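Local coordinates for Alr3699 protein (Nostoc sp., PDB 4XSO) that is of unassigned specific function but has the two Rossmann-like domains of a GT-B-fold glycosyltransferase-type protein, at residues L224-V235 against S336-I347; V301-P309 against A357-F368. One frame throughout, in Å; residues are numbered along the deposited sequence.

Contact 1 (L224-V235 against S336-I347); sequences LIDALAQCPPQV and SQELANIINTCI
Ala227 is the point where helix 224-228 comes nearest to helix 336-347. Its methyl lies 3.2 Å from Ser336 O and also meets Ala340 CB; the small Ala227, Ser336 and Ala340 let the two axes approach to 8.0 Å at a crossing angle of -62°. Leu339 CG touches the same methyl, and on this buried side Leu224 CD1 reaches Leu339 CD2 and Ile343 CD1. Beyond the helix end, with SG anti to its own carbonyl carbon (chi1 -76°), Cys231 turns the sulfur onto Ile343, 3.6 Å from CG2, a short, polarisable and largely apolar side chain that packs between Ala340 CB and the Ile343 methyls. One turn further along helix 336-347 the carbons Val235 CG2 and Ile347 CD1 are pressed to 3.4 Å, closer than ordinary van der Waals contact, and Pro232 points its ring carbon CG at the same CD1. The solvent side is looser and polar. There Gln230 bends at chi2 and gives NE2 to Gln337 OE1 (2.8 Å, 161°), in the carbonyl plane on a lone pair, with the two amides nearly perpendicular. The chemistry thus implies a contact held mainly by shape and apolar burial, with one amide-amide bond joining its exposed border.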
# COMPACT_ATOMS: atom_id res chain seq x y z
N LEU A 224 -16.87 20.40 36.27
CA LEU A 224 -18.09 20.18 37.02
C LEU A 224 -17.84 20.34 38.53
O LEU A 224 -18.64 20.92 39.24
CB LEU A 224 -18.74 18.81 36.67
CG LEU A 224 -19.98 18.41 37.50
CD1 LEU A 224 -21.08 19.42 37.27
CD2 LEU A 224 -20.45 17.01 37.08
N ILE A 225 -16.75 19.74 39.02
CA ILE A 225 -16.38 19.81 40.43
C ILE A 225 -16.14 21.29 40.86
O ILE A 225 -16.77 21.71 41.82
CB ILE A 225 -15.19 18.87 40.74
CG1 ILE A 225 -15.65 17.41 40.50
CG2 ILE A 225 -14.73 19.05 42.17
CD1 ILE A 225 -14.51 16.47 40.23
N ASP A 226 -15.38 22.10 40.09
CA ASP A 226 -15.25 23.53 40.42
C ASP A 226 -16.61 24.24 40.42
O ASP A 226 -16.94 24.98 41.34
CB ASP A 226 -14.35 24.24 39.45
CG ASP A 226 -12.88 23.97 39.66
OD1 ASP A 226 -12.52 23.59 40.77
OD2 ASP A 226 -12.08 24.12 38.69
N ALA A 227 -17.46 23.95 39.44
CA ALA A 227 -18.79 24.55 39.46
C ALA A 227 -19.61 24.11 40.69
O ALA A 227 -20.40 24.88 41.21
CB ALA A 227 -19.55 24.22 38.19
N LEU A 228 -19.45 22.87 41.16
CA LEU A 228 -20.24 22.41 42.30
C LEU A 228 -19.95 23.28 43.53
O LEU A 228 -20.83 23.61 44.30
CB LEU A 228 -19.91 20.95 42.61
CG LEU A 228 -21.11 20.06 42.94
CD1 LEU A 228 -22.19 20.24 41.89
CD2 LEU A 228 -20.71 18.59 43.01
N ALA A 229 -18.69 23.69 43.65
CA ALA A 229 -18.25 24.59 44.71
C ALA A 229 -19.09 25.85 44.73
O ALA A 229 -19.15 26.50 45.76
CB ALA A 229 -16.78 24.93 44.53
N GLN A 230 -19.74 26.19 43.61
CA GLN A 230 -20.51 27.42 43.48
C GLN A 230 -22.01 27.22 43.48
O GLN A 230 -22.72 28.15 43.12
CB GLN A 230 -20.10 28.14 42.19
CG GLN A 230 -18.66 28.63 42.23
CD GLN A 230 -18.56 29.78 43.21
OE1 GLN A 230 -18.35 29.58 44.41
NE2 GLN A 230 -18.84 30.98 42.72
N CYS A 231 -22.48 26.03 43.86
CA CYS A 231 -23.86 25.61 43.78
C CYS A 231 -24.43 25.39 45.16
O CYS A 231 -23.68 25.05 46.06
CB CYS A 231 -23.96 24.26 43.01
SG CYS A 231 -23.76 24.57 41.25
N PRO A 232 -25.74 25.55 45.32
CA PRO A 232 -26.24 25.27 46.65
C PRO A 232 -25.97 23.85 47.12
O PRO A 232 -25.64 22.94 46.32
CB PRO A 232 -27.76 25.57 46.56
CG PRO A 232 -28.05 25.98 45.18
CD PRO A 232 -26.75 26.19 44.46
N PRO A 233 -26.13 23.65 48.43
CA PRO A 233 -25.70 22.38 49.04
C PRO A 233 -26.53 21.15 48.66
O PRO A 233 -26.01 20.06 48.72
CB PRO A 233 -25.77 22.67 50.54
CG PRO A 233 -26.67 23.87 50.69
CD PRO A 233 -26.60 24.65 49.42
N GLN A 234 -27.78 21.31 48.22
CA GLN A 234 -28.54 20.18 47.76
C GLN A 234 -28.08 19.67 46.37
O GLN A 234 -28.50 18.56 45.95
CB GLN A 234 -30.06 20.46 47.77
CG GLN A 234 -30.61 21.31 46.63
CD GLN A 234 -30.41 22.79 46.87
OE1 GLN A 234 -29.58 23.16 47.70
NE2 GLN A 234 -31.16 23.63 46.17
N VAL A 235 -27.16 20.41 45.70
CA VAL A 235 -26.60 19.96 44.44
C VAL A 235 -25.50 18.96 44.67
O VAL A 235 -24.42 19.28 45.23
CB VAL A 235 -26.05 21.12 43.56
CG1 VAL A 235 -25.52 20.57 42.22
CG2 VAL A 235 -27.12 22.17 43.30
N SER A 336 -16.06 27.21 34.72
CA SER A 336 -16.89 26.60 35.72
C SER A 336 -17.95 27.51 36.24
O SER A 336 -19.02 27.02 36.69
CB SER A 336 -16.04 26.01 36.87
OG SER A 336 -15.31 27.01 37.56
N GLN A 337 -17.73 28.82 36.20
CA GLN A 337 -18.76 29.70 36.75
C GLN A 337 -19.98 29.77 35.83
O GLN A 337 -21.13 29.88 36.29
CB GLN A 337 -18.24 31.11 37.08
CG GLN A 337 -19.36 31.99 37.67
CD GLN A 337 -19.69 31.63 39.11
OE1 GLN A 337 -18.80 31.61 39.95
NE2 GLN A 337 -20.99 31.35 39.41
N GLU A 338 -19.76 29.73 34.53
CA GLU A 338 -20.86 29.73 33.58
C GLU A 338 -21.68 28.42 33.75
O GLU A 338 -22.95 28.43 33.73
CB GLU A 338 -20.30 29.94 32.19
CG GLU A 338 -21.32 30.13 31.09
CD GLU A 338 -20.66 30.38 29.72
OE1 GLU A 338 -19.41 30.59 29.62
OE2 GLU A 338 -21.42 30.39 28.75
N LEU A 339 -20.97 27.33 34.01
CA LEU A 339 -21.66 26.02 34.23
C LEU A 339 -22.51 26.11 35.50
O LEU A 339 -23.65 25.64 35.53
CB LEU A 339 -20.62 24.88 34.33
CG LEU A 339 -21.11 23.50 34.77
CD1 LEU A 339 -22.27 23.03 33.86
CD2 LEU A 339 -19.95 22.53 34.72
N ALA A 340 -22.00 26.79 36.54
CA ALA A 340 -22.75 26.89 37.80
C ALA A 340 -23.98 27.75 37.61
O ALA A 340 -25.08 27.49 38.18
CB ALA A 340 -21.88 27.46 38.92
N ASN A 341 -23.84 28.79 36.82
CA ASN A 341 -24.98 29.64 36.54
C ASN A 341 -26.11 28.85 35.87
O ASN A 341 -27.29 29.03 36.22
CB ASN A 341 -24.57 30.75 35.60
CG ASN A 341 -23.72 31.81 36.27
OD1 ASN A 341 -23.63 31.91 37.49
ND2 ASN A 341 -23.15 32.65 35.47
N ILE A 342 -25.75 27.97 34.94
CA ILE A 342 -26.77 27.08 34.35
C ILE A 342 -27.40 26.21 35.37
O ILE A 342 -28.63 26.03 35.39
CB ILE A 342 -26.18 26.20 33.22
CG1 ILE A 342 -25.74 27.07 32.05
CG2 ILE A 342 -27.20 25.17 32.75
CD1 ILE A 342 -26.82 28.09 31.60
N ILE A 343 -26.58 25.60 36.21
CA ILE A 343 -27.12 24.66 37.23
C ILE A 343 -28.11 25.40 38.14
O ILE A 343 -29.24 24.95 38.38
CB ILE A 343 -25.98 24.07 38.09
CG1 ILE A 343 -25.13 23.16 37.22
CG2 ILE A 343 -26.56 23.33 39.28
CD1 ILE A 343 -23.92 22.60 37.97
N ASN A 344 -27.70 26.57 38.59
CA ASN A 344 -28.57 27.42 39.38
C ASN A 344 -29.86 27.86 38.63
O ASN A 344 -30.93 27.92 39.22
CB ASN A 344 -27.79 28.63 39.90
CG ASN A 344 -26.97 28.30 41.15
OD1 ASN A 344 -27.50 27.79 42.11
ND2 ASN A 344 -25.69 28.59 41.13
N THR A 345 -29.75 28.16 37.33
CA THR A 345 -30.91 28.47 36.55
C THR A 345 -31.86 27.30 36.54
O THR A 345 -33.07 27.50 36.62
CB THR A 345 -30.53 28.76 35.12
OG1 THR A 345 -29.83 29.99 35.11
CG2 THR A 345 -31.75 28.85 34.23
N CYS A 346 -31.30 26.09 36.43
CA CYS A 346 -32.14 24.87 36.42
C CYS A 346 -32.88 24.59 37.75
O CYS A 346 -33.97 24.01 37.76
CB CYS A 346 -31.30 23.64 36.02
SG CYS A 346 -30.87 23.63 34.28
N ILE A 347 -32.25 24.96 38.85
CA ILE A 347 -32.84 24.84 40.20
C ILE A 347 -34.00 25.80 40.41
O ILE A 347 -35.08 25.42 40.85
CB ILE A 347 -31.75 25.11 41.27
CG1 ILE A 347 -30.76 23.98 41.26
CG2 ILE A 347 -32.39 25.28 42.65
CD1 ILE A 347 -29.42 24.28 41.93

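Contact 2 (V301-P309 against A357-F368); sequences VEAMLCGKP and ASNAQAIASQRF
Gln361 swings CG away from its backbone N (chi1 -167°) and stays extended beyond, reaching the end of helix 301-305, while Met304 runs straight to its sulfur and then bends at chi3 (98°), bringing CE to Ala360 CB. The Gln361 amide gives NE2 to Leu305 O at 2.7 Å in an almost straight bond; the acceptor lies in the amide plane, but the donor stands above the carbonyl plane of Leu305. A long, polar chain suits this place because it supplies a donor to a carbonyl in the last helical turn. Close by, Gln361 CA makes a CA-H...O contact of 3.1 Å with Met304 O. Gly307, with positive phi, closes that helix in a Schellman motif, and its O lies 3.4 Å from Ala357 CB; the small methyl also fits against the Pro309 ring at CD. Ala357, Ala360 and Ala364 thus offer a low surface to the crossing chain: Ala364 CB touches Met304 CB at 3.7 Å and Leu305 CD2 at 3.8 Å. At the far end, Val301 CG2 sits over one face of the Phe368 ring in a CH-pi contact, 4.1 Å from its centroid, and Arg367 CB covers the opposite face. Tyr179 meets that ring edge-to-face, and Leu321 of helix 318-321 touches both Val301 and Phe368. Ala303 of the helix and Pro309 just after it touch strand 285-287, and Glu302 and Cys306 touch helix 276-282; helix 298-305 thus has that strand and that helix as neighbours besides helix 350-368.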
# COMPACT_ATOMS: atom_id res chain seq x y z
N VAL A 301 -26.67 13.76 22.98
CA VAL A 301 -27.89 13.14 22.36
C VAL A 301 -28.60 12.16 23.26
O VAL A 301 -29.81 12.15 23.33
CB VAL A 301 -27.57 12.50 21.00
CG1 VAL A 301 -28.85 11.85 20.40
CG2 VAL A 301 -27.04 13.54 20.07
N GLU A 302 -27.87 11.36 24.01
CA GLU A 302 -28.50 10.37 24.89
C GLU A 302 -29.31 11.04 25.97
O GLU A 302 -30.42 10.65 26.23
CB GLU A 302 -27.47 9.40 25.46
CG GLU A 302 -27.04 8.49 24.33
CD GLU A 302 -25.99 7.49 24.73
OE1 GLU A 302 -24.97 7.92 25.32
OE2 GLU A 302 -26.18 6.30 24.37
N ALA A 303 -28.75 12.11 26.51
CA ALA A 303 -29.41 12.86 27.57
C ALA A 303 -30.72 13.48 27.07
O ALA A 303 -31.75 13.45 27.75
CB ALA A 303 -28.44 13.92 28.06
N MET A 304 -30.67 13.98 25.84
CA MET A 304 -31.81 14.62 25.19
C MET A 304 -32.91 13.56 24.97
O MET A 304 -34.08 13.77 25.27
CB MET A 304 -31.36 15.26 23.87
CG MET A 304 -30.42 16.46 24.02
SD MET A 304 -29.82 17.17 22.43
CE MET A 304 -31.00 18.40 22.44
N LEU A 305 -32.53 12.41 24.46
CA LEU A 305 -33.50 11.33 24.22
C LEU A 305 -34.06 10.86 25.51
O LEU A 305 -35.18 10.29 25.53
CB LEU A 305 -32.81 10.17 23.50
CG LEU A 305 -32.49 10.41 22.04
CD1 LEU A 305 -31.53 9.34 21.55
CD2 LEU A 305 -33.74 10.42 21.23
N CYS A 306 -33.32 11.03 26.63
CA CYS A 306 -33.88 10.63 27.92
C CYS A 306 -34.81 11.72 28.40
O CYS A 306 -35.34 11.65 29.50
CB CYS A 306 -32.83 10.38 29.00
SG CYS A 306 -31.74 9.01 28.75
N GLY A 307 -34.99 12.76 27.62
CA GLY A 307 -35.84 13.81 28.11
C GLY A 307 -35.24 14.59 29.26
O GLY A 307 -35.97 15.02 30.09
N LYS A 308 -33.94 14.82 29.29
CA LYS A 308 -33.31 15.54 30.41
C LYS A 308 -32.75 16.88 29.99
O LYS A 308 -32.34 17.08 28.85
CB LYS A 308 -32.17 14.70 30.98
CG LYS A 308 -32.67 13.45 31.72
CD LYS A 308 -33.58 14.00 32.82
CE LYS A 308 -33.90 13.05 33.90
NZ LYS A 308 -34.82 13.75 34.80
N PRO A 309 -32.73 17.83 30.91
CA PRO A 309 -31.99 19.04 30.60
C PRO A 309 -30.53 18.64 30.43
O PRO A 309 -30.02 17.79 31.20
CB PRO A 309 -32.10 19.85 31.88
CG PRO A 309 -33.26 19.28 32.63
CD PRO A 309 -33.19 17.82 32.33
N ALA A 357 -36.40 20.34 28.51
CA ALA A 357 -36.13 18.91 28.58
C ALA A 357 -37.11 18.16 27.67
O ALA A 357 -36.74 17.27 26.91
CB ALA A 357 -36.22 18.41 30.02
N SER A 358 -38.34 18.61 27.66
CA SER A 358 -39.33 18.01 26.80
C SER A 358 -39.06 18.39 25.30
O SER A 358 -39.14 17.53 24.42
CB SER A 358 -40.69 18.47 27.28
OG SER A 358 -41.64 18.07 26.36
N ASN A 359 -38.63 19.63 25.04
CA ASN A 359 -38.22 20.03 23.68
C ASN A 359 -37.09 19.11 23.19
O ASN A 359 -37.10 18.60 22.04
CB ASN A 359 -37.71 21.51 23.65
CG ASN A 359 -38.81 22.50 23.86
OD1 ASN A 359 -39.98 22.13 23.86
ND2 ASN A 359 -38.45 23.76 24.04
N ALA A 360 -36.12 18.87 24.09
CA ALA A 360 -34.97 18.05 23.76
C ALA A 360 -35.32 16.62 23.30
O ALA A 360 -34.83 16.15 22.28
CB ALA A 360 -34.01 18.03 24.95
N GLN A 361 -36.19 15.94 24.03
CA GLN A 361 -36.61 14.61 23.64
C GLN A 361 -37.21 14.64 22.25
O GLN A 361 -36.91 13.76 21.45
CB GLN A 361 -37.57 13.97 24.67
CG GLN A 361 -37.76 12.49 24.41
CD GLN A 361 -38.46 11.79 25.59
OE1 GLN A 361 -39.60 12.07 25.87
NE2 GLN A 361 -37.73 10.92 26.33
N ALA A 362 -38.07 15.64 21.99
CA ALA A 362 -38.81 15.74 20.71
C ALA A 362 -37.83 15.98 19.57
O ALA A 362 -37.93 15.31 18.56
CB ALA A 362 -39.82 16.90 20.73
N ILE A 363 -36.91 16.97 19.71
CA ILE A 363 -36.02 17.26 18.65
C ILE A 363 -35.01 16.12 18.43
O ILE A 363 -34.70 15.78 17.28
CB ILE A 363 -35.36 18.69 18.79
CG1 ILE A 363 -34.48 19.01 17.57
CG2 ILE A 363 -34.48 18.82 20.00
CD1 ILE A 363 -35.32 19.24 16.34
N ALA A 364 -34.50 15.50 19.48
CA ALA A 364 -33.48 14.46 19.30
C ALA A 364 -34.13 13.19 18.65
O ALA A 364 -33.50 12.43 17.87
CB ALA A 364 -32.86 14.11 20.65
N SER A 365 -35.38 12.93 19.00
CA SER A 365 -36.09 11.79 18.43
C SER A 365 -36.22 12.00 16.90
O SER A 365 -36.14 11.06 16.12
CB SER A 365 -37.48 11.66 19.10
OG SER A 365 -37.27 11.30 20.46
N GLN A 366 -36.48 13.24 16.52
CA GLN A 366 -36.58 13.56 15.11
C GLN A 366 -35.24 13.43 14.36
O GLN A 366 -35.19 12.82 13.27
CB GLN A 366 -37.29 14.92 14.93
CG GLN A 366 -37.27 15.50 13.53
CD GLN A 366 -37.51 17.01 13.52
OE1 GLN A 366 -38.50 17.49 14.06
NE2 GLN A 366 -36.58 17.77 12.93
N ARG A 367 -34.16 14.02 14.89
CA ARG A 367 -32.86 14.07 14.18
C ARG A 367 -31.97 12.86 14.25
O ARG A 367 -31.18 12.65 13.38
CB ARG A 367 -32.08 15.28 14.78
CG ARG A 367 -32.85 16.61 14.67
CD ARG A 367 -32.07 17.80 15.31
NE ARG A 367 -30.83 18.02 14.57
CZ ARG A 367 -29.78 18.73 15.00
NH1 ARG A 367 -29.77 19.34 16.16
NH2 ARG A 367 -28.71 18.82 14.22
N PHE A 368 -32.00 12.09 15.35
CA PHE A 368 -31.01 11.08 15.63
C PHE A 368 -31.60 9.65 15.77
O PHE A 368 -30.93 8.73 16.23
CB PHE A 368 -30.25 11.47 16.87
CG PHE A 368 -29.74 12.87 16.81
CD1 PHE A 368 -28.83 13.23 15.85
CD2 PHE A 368 -30.22 13.82 17.68
CE1 PHE A 368 -28.36 14.56 15.82
CE2 PHE A 368 -29.79 15.17 17.63
CZ PHE A 368 -28.87 15.53 16.73

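Both contacts belong to the domain built on the six-stranded parallel sheet, the second of the two domains of the GT-B fold. Along the chain their segments alternate: 224-235, 301-309, 336-347, then 357-368. Their centres are 22 Å apart and their nearest atoms about 5 Å, without touching. Helices 336-348 and 350-368 are consecutive, so the chain passes from contact 1 to contact 2 through the short break between these helices and the start of the second. Contact 1 runs into the start of strand 235-240 and packs near strands 207-212 and 329-331, whereas contact 2 lies by strand 285-287 and strand 310-313, which follows Pro309. Late helices of the chain are thereby packed against earlier helical segments at separate places in the same domain.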